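Putative uncharacterized protein tcp24 (Actinoplanes teichomyceticus, PDB 4Q38) transfers long aliphatic acyl groups from acyl-coenzyme A to teicoplanin-type glycopeptide antibiotics, probably at their glucosamine. Local coordinates at residues L63-L68 with E160-H165; R57-R62 with V129-V134; L50-E55 with P78-D83; F298-N301 with E307-Q310. All blocks are in the same frame, centred on the assembly; numbering follows the deposited sequence.

Interaction 1 (L63-L68 with E160-H165); sequences LEVPEL and ELVAIH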
loop_
_atom_site.group_PDB
_atom_site.type_symbol
_atom_site.label_atom_id
_atom_site.label_comp_id
_atom_site.label_asym_id
_atom_site.label_seq_id
_atom_site.Cartn_x
_atom_site.Cartn_y
_atom_site.Cartn_z
ATOM N N LEU A 63 -3.263 3.270 14.598
ATOM C CA LEU A 63 -2.780 3.014 13.241
ATOM C C LEU A 63 -1.298 3.391 13.061
ATOM O O LEU A 63 -0.786 3.420 11.946
ATOM C CB LEU A 63 -3.679 3.744 12.238
ATOM C CG LEU A 63 -5.168 3.365 12.282
ATOM C CD1 LEU A 63 -6.018 4.415 11.582
ATOM C CD2 LEU A 63 -5.392 1.998 11.656
ATOM N N GLU A 64 -0.618 3.677 14.175
ATOM C CA GLU A 64 0.828 3.987 14.191
ATOM C C GLU A 64 1.250 5.163 13.294
ATOM O O GLU A 64 2.373 5.216 12.796
ATOM C CB GLU A 64 1.669 2.734 13.888
ATOM C CG GLU A 64 1.446 1.607 14.889
ATOM C CD GLU A 64 2.309 0.383 14.643
ATOM O OE1 GLU A 64 3.129 0.372 13.694
ATOM O OE2 GLU A 64 2.156 -0.585 15.417
ATOM N N VAL A 65 0.344 6.107 13.097
ATOM C CA VAL A 65 0.688 7.367 12.437
ATOM C C VAL A 65 1.591 8.175 13.391
ATOM O O VAL A 65 1.267 8.302 14.560
ATOM C CB VAL A 65 -0.590 8.134 12.066
ATOM C CG1 VAL A 65 -0.265 9.503 11.479
ATOM C CG2 VAL A 65 -1.428 7.305 11.083
ATOM N N PRO A 66 2.749 8.680 12.907
ATOM C CA PRO A 66 3.615 9.417 13.843
ATOM C C PRO A 66 2.884 10.620 14.457
ATOM O O PRO A 66 2.009 11.212 13.812
ATOM C CB PRO A 66 4.782 9.870 12.962
ATOM C CG PRO A 66 4.819 8.860 11.848
ATOM C CD PRO A 66 3.367 8.557 11.574
ATOM N N GLU A 67 3.238 10.957 15.697
ATOM C CA GLU A 67 2.556 12.014 16.452
ATOM C C GLU A 67 2.481 13.320 15.682
ATOM O O GLU A 67 1.433 13.959 15.661
ATOM C CB GLU A 67 3.214 12.245 17.827
ATOM C CG GLU A 67 3.143 11.049 18.777
ATOM C CD GLU A 67 1.717 10.621 19.117
ATOM O OE1 GLU A 67 1.436 9.402 19.082
ATOM O OE2 GLU A 67 0.872 11.496 19.426
ATOM N N LEU A 68 3.586 13.705 15.042
ATOM C CA LEU A 68 3.647 14.960 14.288
ATOM C C LEU A 68 2.562 15.039 13.207
ATOM O O LEU A 68 1.792 16.014 13.152
ATOM C CB LEU A 68 5.031 15.154 13.661
ATOM C CG LEU A 68 5.225 16.375 12.752
ATOM C CD1 LEU A 68 5.069 17.676 13.537
ATOM C CD2 LEU A 68 6.579 16.317 12.060
ATOM N N GLU A 160 2.956 3.803 8.479
ATOM C CA GLU A 160 4.175 3.604 7.691
ATOM C C GLU A 160 4.135 4.447 6.417
ATOM O O GLU A 160 5.105 5.107 6.061
ATOM C CB GLU A 160 4.314 2.112 7.345
ATOM C CG GLU A 160 5.459 1.765 6.388
ATOM C CD GLU A 160 5.492 0.288 6.020
ATOM O OE1 GLU A 160 5.419 -0.548 6.939
ATOM O OE2 GLU A 160 5.604 -0.044 4.812
ATOM N N LEU A 161 2.991 4.430 5.740
ATOM C CA LEU A 161 2.859 5.119 4.452
ATOM C C LEU A 161 2.812 6.632 4.648
ATOM O O LEU A 161 3.334 7.381 3.828
ATOM C CB LEU A 161 1.619 4.621 3.706
ATOM C CG LEU A 161 1.633 3.130 3.302
ATOM C CD1 LEU A 161 0.223 2.660 2.964
ATOM C CD2 LEU A 161 2.576 2.878 2.122
ATOM N N VAL A 162 2.199 7.076 5.745
ATOM C CA VAL A 162 2.263 8.489 6.122
ATOM C C VAL A 162 3.736 8.906 6.358
ATOM O O VAL A 162 4.205 9.894 5.788
ATOM C CB VAL A 162 1.370 8.778 7.347
ATOM C CG1 VAL A 162 1.533 10.220 7.805
ATOM C CG2 VAL A 162 -0.086 8.506 6.997
ATOM N N ALA A 163 4.456 8.135 7.175
ATOM C CA ALA A 163 5.885 8.400 7.452
ATOM C C ALA A 163 6.724 8.432 6.178
ATOM O O ALA A 163 7.580 9.310 6.012
ATOM C CB ALA A 163 6.447 7.377 8.429
ATOM N N ILE A 164 6.463 7.486 5.276
ATOM C CA ILE A 164 7.129 7.437 3.970
ATOM C C ILE A 164 6.894 8.712 3.169
ATOM O O ILE A 164 7.824 9.243 2.569
ATOM C CB ILE A 164 6.694 6.193 3.155
ATOM C CG1 ILE A 164 7.403 4.930 3.691
ATOM C CG2 ILE A 164 6.945 6.388 1.660
ATOM C CD1 ILE A 164 6.706 3.636 3.298
ATOM N N HIS A 165 5.656 9.205 3.139
ATOM C CA HIS A 165 5.395 10.447 2.407
ATOM C C HIS A 165 6.306 11.554 2.865
ATOM O O HIS A 165 6.923 12.244 2.040
ATOM C CB HIS A 165 3.930 10.882 2.507
ATOM C CG HIS A 165 3.616 12.114 1.690
ATOM N ND1 HIS A 165 3.991 13.347 2.074
ATOM C CD2 HIS A 165 2.967 12.263 0.470
ATOM C CE1 HIS A 165 3.601 14.242 1.153
ATOM N NE2 HIS A 165 2.969 13.582 0.174
#
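Val65 and Pro66 lie in the short link between helix 53-62 and helix 67-76, and this link runs past helix 157-169 with Val65 CA 6.6 Å from Val162 CA and Pro66 CA 6.9 Å from Ala163 CA. The link opens with a Schellman motif: Glu64, at positive phi, is its C-prime residue, and Val65 N bonds back to Leu60 O. Pro66 then takes the N-cap position of the next helix.

Two apolar pairs follow this register. Each valine holds CG1 anti to its own backbone N (chi1 175° in both), which brings Val65 CG1 to 4.2 Å from Val162 CG1, the two branched side chains meeting at a slant. Beside them the ring of Pro66 leans on helix 157-169, its CG 4.1 Å from Ala163 CB; a residue as small as alanine lets the stiff ring come this near. On the flank of the same helix, Glu160 accepts from Glu214 N and Trp215 N, and Ala163 touches Trp215.

The whole is a short helix-loop-helix link in the helical N-terminal part of the acyltransferase: a Schellman motif ends helix 53-62, Pro66 caps the start of helix 67-76, and the residues between pack on helix 157-169.

Interaction 2 (R57-R62 with V129-V134); sequences RDLLRR and VFLATV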
loop_
_atom_site.group_PDB
_atom_site.type_symbol
_atom_site.label_atom_id
_atom_site.label_comp_id
_atom_site.label_asym_id
_atom_site.label_seq_id
_atom_site.Cartn_x
_atom_site.Cartn_y
_atom_site.Cartn_z
ATOM N N ARG A 57 -7.278 11.267 17.523
ATOM C CA ARG A 57 -5.911 11.039 17.987
ATOM C C ARG A 57 -5.686 9.606 18.463
ATOM O O ARG A 57 -4.609 9.042 18.251
ATOM C CB ARG A 57 -5.507 12.045 19.078
ATOM C CG ARG A 57 -5.328 13.480 18.583
ATOM C CD ARG A 57 -4.232 13.635 17.522
ATOM N NE ARG A 57 -2.890 13.303 18.012
ATOM C CZ ARG A 57 -2.032 14.179 18.536
ATOM N NH1 ARG A 57 -2.361 15.461 18.660
ATOM N NH2 ARG A 57 -0.839 13.765 18.943
ATOM N N ASP A 58 -6.699 9.023 19.102
ATOM C CA ASP A 58 -6.617 7.636 19.552
ATOM C C ASP A 58 -6.540 6.679 18.357
ATOM O O ASP A 58 -5.717 5.759 18.336
ATOM C CB ASP A 58 -7.806 7.268 20.446
ATOM C CG ASP A 58 -7.678 7.808 21.874
ATOM O OD1 ASP A 58 -6.589 8.275 22.276
ATOM O OD2 ASP A 58 -8.691 7.756 22.600
ATOM N N LEU A 59 -7.397 6.908 17.365
ATOM C CA LEU A 59 -7.408 6.058 16.173
ATOM C C LEU A 59 -6.093 6.166 15.398
ATOM O O LEU A 59 -5.485 5.150 15.075
ATOM C CB LEU A 59 -8.607 6.366 15.276
ATOM C CG LEU A 59 -8.780 5.460 14.047
ATOM C CD1 LEU A 59 -8.843 3.983 14.431
ATOM C CD2 LEU A 59 -10.026 5.867 13.274
ATOM N N LEU A 60 -5.646 7.393 15.133
ATOM C CA LEU A 60 -4.362 7.609 14.449
ATOM C C LEU A 60 -3.185 6.918 15.152
ATOM O O LEU A 60 -2.282 6.371 14.495
ATOM C CB LEU A 60 -4.096 9.110 14.235
ATOM C CG LEU A 60 -4.988 9.772 13.168
ATOM C CD1 LEU A 60 -5.099 11.283 13.352
ATOM C CD2 LEU A 60 -4.521 9.435 11.754
ATOM N N ARG A 61 -3.204 6.929 16.485
ATOM C CA ARG A 61 -2.148 6.302 17.266
ATOM C C ARG A 61 -2.236 4.778 17.151
ATOM O O ARG A 61 -1.222 4.100 17.046
ATOM C CB ARG A 61 -2.224 6.766 18.729
ATOM C CG ARG A 61 -1.102 6.272 19.638
ATOM C CD ARG A 61 -0.775 7.263 20.761
ATOM N NE ARG A 61 -1.964 7.852 21.387
ATOM C CZ ARG A 61 -2.335 9.130 21.282
ATOM N NH1 ARG A 61 -1.608 9.999 20.587
ATOM N NH2 ARG A 61 -3.439 9.543 21.885
ATOM N N ARG A 62 -3.458 4.253 17.156
ATOM C CA ARG A 62 -3.689 2.825 16.952
ATOM C C ARG A 62 -3.176 2.371 15.571
ATOM O O ARG A 62 -2.685 1.251 15.414
ATOM C CB ARG A 62 -5.175 2.496 17.120
ATOM C CG ARG A 62 -5.451 1.016 17.310
ATOM C CD ARG A 62 -6.748 0.771 18.057
ATOM N NE ARG A 62 -6.727 -0.560 18.655
ATOM C CZ ARG A 62 -7.726 -1.096 19.350
ATOM N NH1 ARG A 62 -8.852 -0.417 19.541
ATOM N NH2 ARG A 62 -7.595 -2.318 19.853
ATOM N N VAL A 129 -9.993 9.573 3.938
ATOM C CA VAL A 129 -10.642 8.413 3.319
ATOM C C VAL A 129 -10.423 7.173 4.175
ATOM O O VAL A 129 -11.384 6.463 4.486
ATOM C CB VAL A 129 -10.139 8.129 1.887
ATOM C CG1 VAL A 129 -10.779 6.850 1.346
ATOM C CG2 VAL A 129 -10.473 9.280 0.955
ATOM N N PHE A 130 -9.166 6.929 4.566
ATOM C CA PHE A 130 -8.825 5.742 5.345
ATOM C C PHE A 130 -9.574 5.760 6.688
ATOM O O PHE A 130 -10.225 4.779 7.048
ATOM C CB PHE A 130 -7.302 5.665 5.568
ATOM C CG PHE A 130 -6.802 4.317 6.045
ATOM C CD1 PHE A 130 -6.997 3.895 7.363
ATOM C CD2 PHE A 130 -6.087 3.486 5.178
ATOM C CE1 PHE A 130 -6.515 2.663 7.798
ATOM C CE2 PHE A 130 -5.608 2.254 5.606
ATOM C CZ PHE A 130 -5.812 1.844 6.917
ATOM N N LEU A 131 -9.485 6.884 7.407
ATOM C CA LEU A 131 -10.166 7.041 8.705
ATOM C C LEU A 131 -11.680 6.819 8.598
ATOM O O LEU A 131 -12.284 6.176 9.453
ATOM C CB LEU A 131 -9.895 8.435 9.299
ATOM C CG LEU A 131 -8.446 8.763 9.676
ATOM C CD1 LEU A 131 -8.292 10.191 10.179
ATOM C CD2 LEU A 131 -7.904 7.770 10.694
ATOM N N ALA A 132 -12.283 7.364 7.550
ATOM C CA ALA A 132 -13.722 7.254 7.358
ATOM C C ALA A 132 -14.137 5.814 7.039
ATOM O O ALA A 132 -15.298 5.436 7.235
ATOM C CB ALA A 132 -14.174 8.195 6.258
ATOM N N THR A 133 -13.180 5.018 6.563
ATOM C CA THR A 133 -13.464 3.667 6.068
ATOM C C THR A 133 -13.109 2.596 7.101
ATOM O O THR A 133 -13.501 1.436 6.955
ATOM C CB THR A 133 -12.741 3.424 4.721
ATOM O OG1 THR A 133 -13.029 4.511 3.833
ATOM C CG2 THR A 133 -13.168 2.108 4.063
ATOM N N VAL A 134 -12.400 2.987 8.160
ATOM C CA VAL A 134 -12.020 2.050 9.215
ATOM C C VAL A 134 -13.230 1.284 9.797
ATOM O O VAL A 134 -13.156 0.053 9.934
ATOM C CB VAL A 134 -11.180 2.720 10.336
ATOM C CG1 VAL A 134 -11.111 1.848 11.583
ATOM C CG2 VAL A 134 -9.775 3.043 9.838
#
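Leu131 is the residue that both leucines of the other helix touch. The segments 57-62 and 129-134, of helices 53-62 and 125-143, pass nearly at right angles, 98° between their directions with the short axes 11.5 Å apart, so they meet over a small patch. At its tight end Leu131 CD2 lies between two neighbouring leucines, 3.8 Å from Leu59 CD2 and 3.9 Å from Leu60 CD2. Leu59 slides past Leu131 in the opposite sense, while Leu60 stands roughly square to it. The neighbours reach one methyl by different turns: Leu59 sets CG anti to its N (chi1 -176°), whereas Leu60 swings CG next to its own N (chi1 -72°). Leucine suits all three places, being long enough to span the gap and forked enough to fill it.

The packing slackens toward Val134, whose CG1 is 4.2 Å from Leu59 CD1; Trp152 of helix 148-155 touches both residues there. The far side of helix 53-62 is charged and faces solvent. Asp58 OD1 and Arg61 NH2 form a long, weakly bonded salt bridge of 3.4 Å, and Arg61 also lays one face of its guanidinium over Arg57 O. Both arginines pair with Glu67. On the other helix, Thr133 OG1 donates to Val129 O at 2.6 Å and bonds to His94, which satisfies a buried hydroxyl.

None of these polar groups bonds across the contact. The join between the helices rests on apolar side-chain contacts, mostly between methyls, so its stability should come from dispersion and the exclusion of water.

Interaction 3 (L50-E55 with P78-D83); sequences LPRGEE and PDPDRD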
loop_
_atom_site.group_PDB
_atom_site.type_symbol
_atom_site.label_atom_id
_atom_site.label_comp_id
_atom_site.label_asym_id
_atom_site.label_seq_id
_atom_site.Cartn_x
_atom_site.Cartn_y
_atom_site.Cartn_z
ATOM N N LEU A 50 -16.004 11.555 9.985
ATOM C CA LEU A 50 -14.624 11.626 10.440
ATOM C C LEU A 50 -14.576 11.730 11.954
ATOM O O LEU A 50 -15.287 12.550 12.547
ATOM C CB LEU A 50 -13.863 12.794 9.805
ATOM C CG LEU A 50 -13.613 12.795 8.294
ATOM C CD1 LEU A 50 -12.881 14.075 7.905
ATOM C CD2 LEU A 50 -12.849 11.560 7.817
ATOM N N PRO A 51 -13.736 10.897 12.594
ATOM C CA PRO A 51 -13.450 11.112 14.005
ATOM C C PRO A 51 -12.758 12.472 14.185
ATOM O O PRO A 51 -12.008 12.912 13.304
ATOM C CB PRO A 51 -12.480 9.976 14.339
ATOM C CG PRO A 51 -11.804 9.680 13.035
ATOM C CD PRO A 51 -12.893 9.834 12.013
ATOM N N ARG A 52 -13.020 13.130 15.309
ATOM C CA ARG A 52 -12.424 14.433 15.600
ATOM C C ARG A 52 -11.770 14.374 16.981
ATOM O O ARG A 52 -12.082 13.494 17.786
ATOM C CB ARG A 52 -13.489 15.549 15.555
ATOM C CG ARG A 52 -14.466 15.512 14.377
ATOM C CD ARG A 52 -13.984 16.309 13.167
ATOM N NE ARG A 52 -14.963 16.342 12.073
ATOM C CZ ARG A 52 -14.804 17.011 10.929
ATOM N NH1 ARG A 52 -13.706 17.722 10.709
ATOM N NH2 ARG A 52 -15.745 16.975 9.993
ATOM N N GLY A 53 -10.849 15.298 17.244
ATOM C CA GLY A 53 -10.247 15.442 18.575
ATOM C C GLY A 53 -9.523 14.214 19.090
ATOM O O GLY A 53 -8.803 13.544 18.344
ATOM N N GLU A 54 -9.721 13.919 20.371
ATOM C CA GLU A 54 -9.037 12.807 21.027
ATOM C C GLU A 54 -9.458 11.432 20.504
ATOM O O GLU A 54 -8.677 10.481 20.565
ATOM C CB GLU A 54 -9.191 12.891 22.548
ATOM C CG GLU A 54 -8.374 14.016 23.176
ATOM C CD GLU A 54 -6.881 13.840 22.968
ATOM O OE1 GLU A 54 -6.292 14.596 22.165
ATOM O OE2 GLU A 54 -6.295 12.928 23.598
ATOM N N GLU A 55 -10.683 11.332 19.992
ATOM C CA GLU A 55 -11.110 10.131 19.287
ATOM C C GLU A 55 -10.226 9.918 18.055
ATOM O O GLU A 55 -9.708 8.825 17.845
ATOM C CB GLU A 55 -12.573 10.225 18.867
ATOM C CG GLU A 55 -13.088 8.938 18.237
ATOM C CD GLU A 55 -14.467 9.074 17.630
ATOM O OE1 GLU A 55 -15.104 10.132 17.796
ATOM O OE2 GLU A 55 -14.922 8.115 16.983
ATOM N N PRO A 78 -11.231 18.242 7.180
ATOM C CA PRO A 78 -12.143 19.061 6.407
ATOM C C PRO A 78 -13.550 19.141 7.002
ATOM O O PRO A 78 -13.916 18.352 7.881
ATOM C CB PRO A 78 -12.171 18.360 5.050
ATOM C CG PRO A 78 -11.895 16.928 5.384
ATOM C CD PRO A 78 -10.841 17.021 6.447
ATOM N N ASP A 79 -14.310 20.110 6.506
ATOM C CA ASP A 79 -15.655 20.396 6.969
ATOM C C ASP A 79 -16.599 20.376 5.764
ATOM O O ASP A 79 -16.252 20.918 4.714
ATOM C CB ASP A 79 -15.652 21.780 7.632
ATOM C CG ASP A 79 -17.030 22.262 7.968
ATOM O OD1 ASP A 79 -17.520 21.944 9.070
ATOM O OD2 ASP A 79 -17.620 22.955 7.122
ATOM N N PRO A 80 -17.798 19.764 5.907
ATOM C CA PRO A 80 -18.770 19.704 4.802
ATOM C C PRO A 80 -19.127 21.069 4.200
ATOM O O PRO A 80 -19.387 21.162 3.002
ATOM C CB PRO A 80 -20.022 19.095 5.457
ATOM C CG PRO A 80 -19.525 18.366 6.649
ATOM C CD PRO A 80 -18.313 19.113 7.128
ATOM N N ASP A 81 -19.133 22.116 5.021
ATOM C CA ASP A 81 -19.585 23.437 4.575
ATOM C C ASP A 81 -18.475 24.288 3.961
ATOM O O ASP A 81 -18.659 24.879 2.897
ATOM C CB ASP A 81 -20.287 24.175 5.718
ATOM C CG ASP A 81 -21.544 23.460 6.174
ATOM O OD1 ASP A 81 -22.426 23.232 5.325
ATOM O OD2 ASP A 81 -21.644 23.104 7.369
ATOM N N ARG A 82 -17.324 24.334 4.623
ATOM C CA ARG A 82 -16.194 25.117 4.135
ATOM C C ARG A 82 -15.385 24.391 3.062
ATOM O O ARG A 82 -14.704 25.026 2.265
ATOM C CB ARG A 82 -15.298 25.530 5.295
ATOM C CG ARG A 82 -16.010 26.422 6.308
ATOM C CD ARG A 82 -15.050 26.936 7.362
ATOM N NE ARG A 82 -14.400 25.848 8.100
ATOM C CZ ARG A 82 -14.808 25.381 9.278
ATOM N NH1 ARG A 82 -15.878 25.898 9.875
ATOM N NH2 ARG A 82 -14.142 24.393 9.863
ATOM N N ASP A 83 -15.474 23.062 3.038
ATOM C CA ASP A 83 -14.745 22.251 2.055
ATOM C C ASP A 83 -15.709 21.394 1.227
ATOM O O ASP A 83 -15.585 20.165 1.234
ATOM C CB ASP A 83 -13.749 21.332 2.777
ATOM C CG ASP A 83 -12.826 22.090 3.712
ATOM O OD1 ASP A 83 -11.927 22.792 3.210
ATOM O OD2 ASP A 83 -12.997 21.975 4.943
#
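Leu50 and Pro78 are the nearest residues, their CA atoms 8.8 Å apart, where the loop before helix 53-62 passes the loop before helix 84-98. The second loop is shaped by an Asx turn at Asp79, and a two-nitrogen, end-on grip of Arg52 on Pro78 O ties it to 50-55.

The side chain of Arg52 turns about its CB-CG bond (chi2 -90°) and then runs extended, carrying the guanidinium end-on to a single acceptor: Pro78 O takes a bond of 2.9 Å from NH1 and one of 3.1 Å from NH2. Both N-H groups point somewhat off the oxygen, at 149° for NH1 and 139° for NH2, as must happen when two donors share one atom close to the guanidinium plane. Two bonds on one oxygen fix the rotation of the planar group, and arginine suits the place because its long chain spans the gap while the charged group can stay at the surface. Trp87 of helix 84-98 touches Leu50, Arg52 and Pro80.

The apolar partner is Leu50, whose CD1 meets Pro78 CD at 3.9 Å, the side chain set about square to the ring. Beyond Pro78 the loop is held from within. Asp79 OD2 receives Arg82 N through its anti lone pair and Asp81 N from above the carboxylate plane; Pro80, between Asp79 and Asp81, has no N-H to place and fits the turn. Asp83 OD2 accepts Asp79 N at 2.8 Å, and Asp83 N returns a bond to Asp79 O. Arg82 lays a guanidinium face over the carboxylate of Asp79, whose CG lies 4.0 Å above the plane of that group.

Interaction 4 (F298-N301 with E307-Q310); sequences FRYN and ELPQ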
loop_
_atom_site.group_PDB
_atom_site.type_symbol
_atom_site.label_atom_id
_atom_site.label_comp_id
_atom_site.label_asym_id
_atom_site.label_seq_id
_atom_site.Cartn_x
_atom_site.Cartn_y
_atom_site.Cartn_z
ATOM N N PHE A 298 15.673 3.808 -1.549
ATOM C CA PHE A 298 15.952 5.222 -1.263
ATOM C C PHE A 298 14.723 6.127 -1.149
ATOM O O PHE A 298 14.871 7.309 -0.828
ATOM C CB PHE A 298 16.832 5.826 -2.364
ATOM C CG PHE A 298 18.132 5.113 -2.583
ATOM C CD1 PHE A 298 19.186 5.258 -1.683
ATOM C CD2 PHE A 298 18.319 4.323 -3.720
ATOM C CE1 PHE A 298 20.399 4.612 -1.906
ATOM C CE2 PHE A 298 19.533 3.675 -3.941
ATOM C CZ PHE A 298 20.569 3.823 -3.035
ATOM N N ARG A 299 13.533 5.598 -1.439
ATOM C CA ARG A 299 12.332 6.430 -1.646
ATOM C C ARG A 299 12.698 7.559 -2.602
ATOM O O ARG A 299 12.528 8.747 -2.294
ATOM C CB ARG A 299 11.774 6.988 -0.325
ATOM C CG ARG A 299 11.344 5.940 0.694
ATOM C CD ARG A 299 10.216 5.053 0.183
ATOM N NE ARG A 299 10.052 3.882 1.046
ATOM C CZ ARG A 299 9.183 2.900 0.835
ATOM N NH1 ARG A 299 8.381 2.938 -0.220
ATOM N NH2 ARG A 299 9.121 1.874 1.678
ATOM N N TYR A 300 13.208 7.155 -3.761
ATOM C CA TYR A 300 13.812 8.056 -4.726
ATOM C C TYR A 300 12.838 9.118 -5.213
ATOM O O TYR A 300 11.720 8.810 -5.620
ATOM C CB TYR A 300 14.349 7.255 -5.910
ATOM C CG TYR A 300 15.164 8.065 -6.885
ATOM C CD1 TYR A 300 16.365 8.658 -6.493
ATOM C CD2 TYR A 300 14.741 8.233 -8.204
ATOM C CE1 TYR A 300 17.117 9.401 -7.384
ATOM C CE2 TYR A 300 15.488 8.977 -9.104
ATOM C CZ TYR A 300 16.674 9.558 -8.687
ATOM O OH TYR A 300 17.420 10.303 -9.573
ATOM N N ASN A 301 13.279 10.367 -5.157
ATOM C CA ASN A 301 12.503 11.486 -5.668
ATOM C C ASN A 301 13.345 12.382 -6.584
ATOM O O ASN A 301 13.350 13.608 -6.450
ATOM C CB ASN A 301 11.886 12.281 -4.508
ATOM C CG ASN A 301 10.866 13.309 -4.972
ATOM O OD1 ASN A 301 10.784 14.400 -4.414
ATOM N ND2 ASN A 301 10.090 12.967 -5.995
ATOM N N GLU A 307 24.488 11.503 -4.851
ATOM C CA GLU A 307 24.080 12.218 -3.646
ATOM C C GLU A 307 23.028 11.444 -2.851
ATOM O O GLU A 307 22.378 11.993 -1.958
ATOM C CB GLU A 307 23.612 13.636 -3.984
ATOM C CG GLU A 307 24.767 14.614 -4.150
ATOM C CD GLU A 307 24.338 15.968 -4.685
ATOM O OE1 GLU A 307 25.147 16.599 -5.402
ATOM O OE2 GLU A 307 23.202 16.402 -4.392
ATOM N N LEU A 308 22.873 10.163 -3.184
ATOM C CA LEU A 308 22.070 9.240 -2.386
ATOM C C LEU A 308 22.970 8.559 -1.355
ATOM O O LEU A 308 24.175 8.415 -1.593
ATOM C CB LEU A 308 21.374 8.205 -3.284
ATOM C CG LEU A 308 20.241 8.695 -4.196
ATOM C CD1 LEU A 308 19.805 7.611 -5.173
ATOM C CD2 LEU A 308 19.050 9.199 -3.391
ATOM N N PRO A 309 22.402 8.148 -0.200
ATOM C CA PRO A 309 23.228 7.509 0.835
ATOM C C PRO A 309 23.926 6.220 0.367
ATOM O O PRO A 309 23.459 5.556 -0.564
ATOM C CB PRO A 309 22.228 7.209 1.961
ATOM C CG PRO A 309 20.872 7.325 1.346
ATOM C CD PRO A 309 21.005 8.323 0.239
ATOM N N GLN A 310 25.039 5.889 1.014
ATOM C CA GLN A 310 25.846 4.726 0.645
ATOM C C GLN A 310 26.278 3.964 1.889
ATOM O O GLN A 310 27.348 3.350 1.914
ATOM C CB GLN A 310 27.075 5.156 -0.171
ATOM C CG GLN A 310 26.754 5.826 -1.497
ATOM C CD GLN A 310 26.366 4.836 -2.584
ATOM O OE1 GLN A 310 27.226 4.288 -3.276
ATOM N NE2 GLN A 310 25.064 4.615 -2.751
#
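Phe298, at the end of helix 290-298, and Leu308, in the loop that leads on to helix 313-323, interlock in the GNAT-like C-terminal domain. The bump is the isobutyl end of Leu308, and the hollow is formed by two aromatic side chains. Leu308 CD1 sits over one face of the Phe298 ring in a CH-pi contact, 4.0 Å from the centroid and 13° off the normal. The same methyl lies 3.8 Å from Tyr300 CD1, where the tyrosine stands about square to the leucine. Arg299, between the two aromatics, takes a positive phi just past the helix end; Tyr300 then carries its ring anti to its N (chi1 -172°), which brings it up against the leucine. Leucine fits here because its forked end reaches into the hollow. Ile319 of helix 313-323 is a further neighbour of Leu308.

Pro309 lies beside the ring. Its CG rests 4.0 Å from Phe298 CD1, and its carbonyl O approaches the ring edge, 3.5 Å from Phe298 CE1, where the slightly positive C-H groups of the ring suit an oxygen. The polar end of Tyr300 is satisfied next door, its OH bonding to Gln303 O.

This packing lies at the margin of the cofactor pocket: Phe298 and Pro309 both touch Glu315, a residue of the coenzyme A site, and the side chain of Phe298 is about 6 Å from the bound coenzyme A. The oxygen at the ring edge is also held by an amide, for Gln310 curls back so that NE2 donates to Pro309 O at 2.9 Å, arriving from above the carbonyl plane.

In the fold
From the N terminus, residues 50-55, 57-62 and 63-68 each open a contact in turn, and their partners follow in the same order, so interactions 3, 2 and 1 all cross one another. Interaction 3 closes the shortest of these loops at 78-83, interaction 2 closes at 129-134 and interaction 1 at 160-165, binding helices 53-62, 67-76, 125-143 and 157-169 into one helical unit. Interaction 2 sits between the others, touching interaction 1 (Leu63 on Leu131) and interaction 3 (Leu50 on Ala132). Interaction 4 comes later, in series, and closes a short loop inside the GNAT-like domain. Arg299 packs on Ile164, placing interaction 4 against the helix used by interaction 1, where the two halves meet.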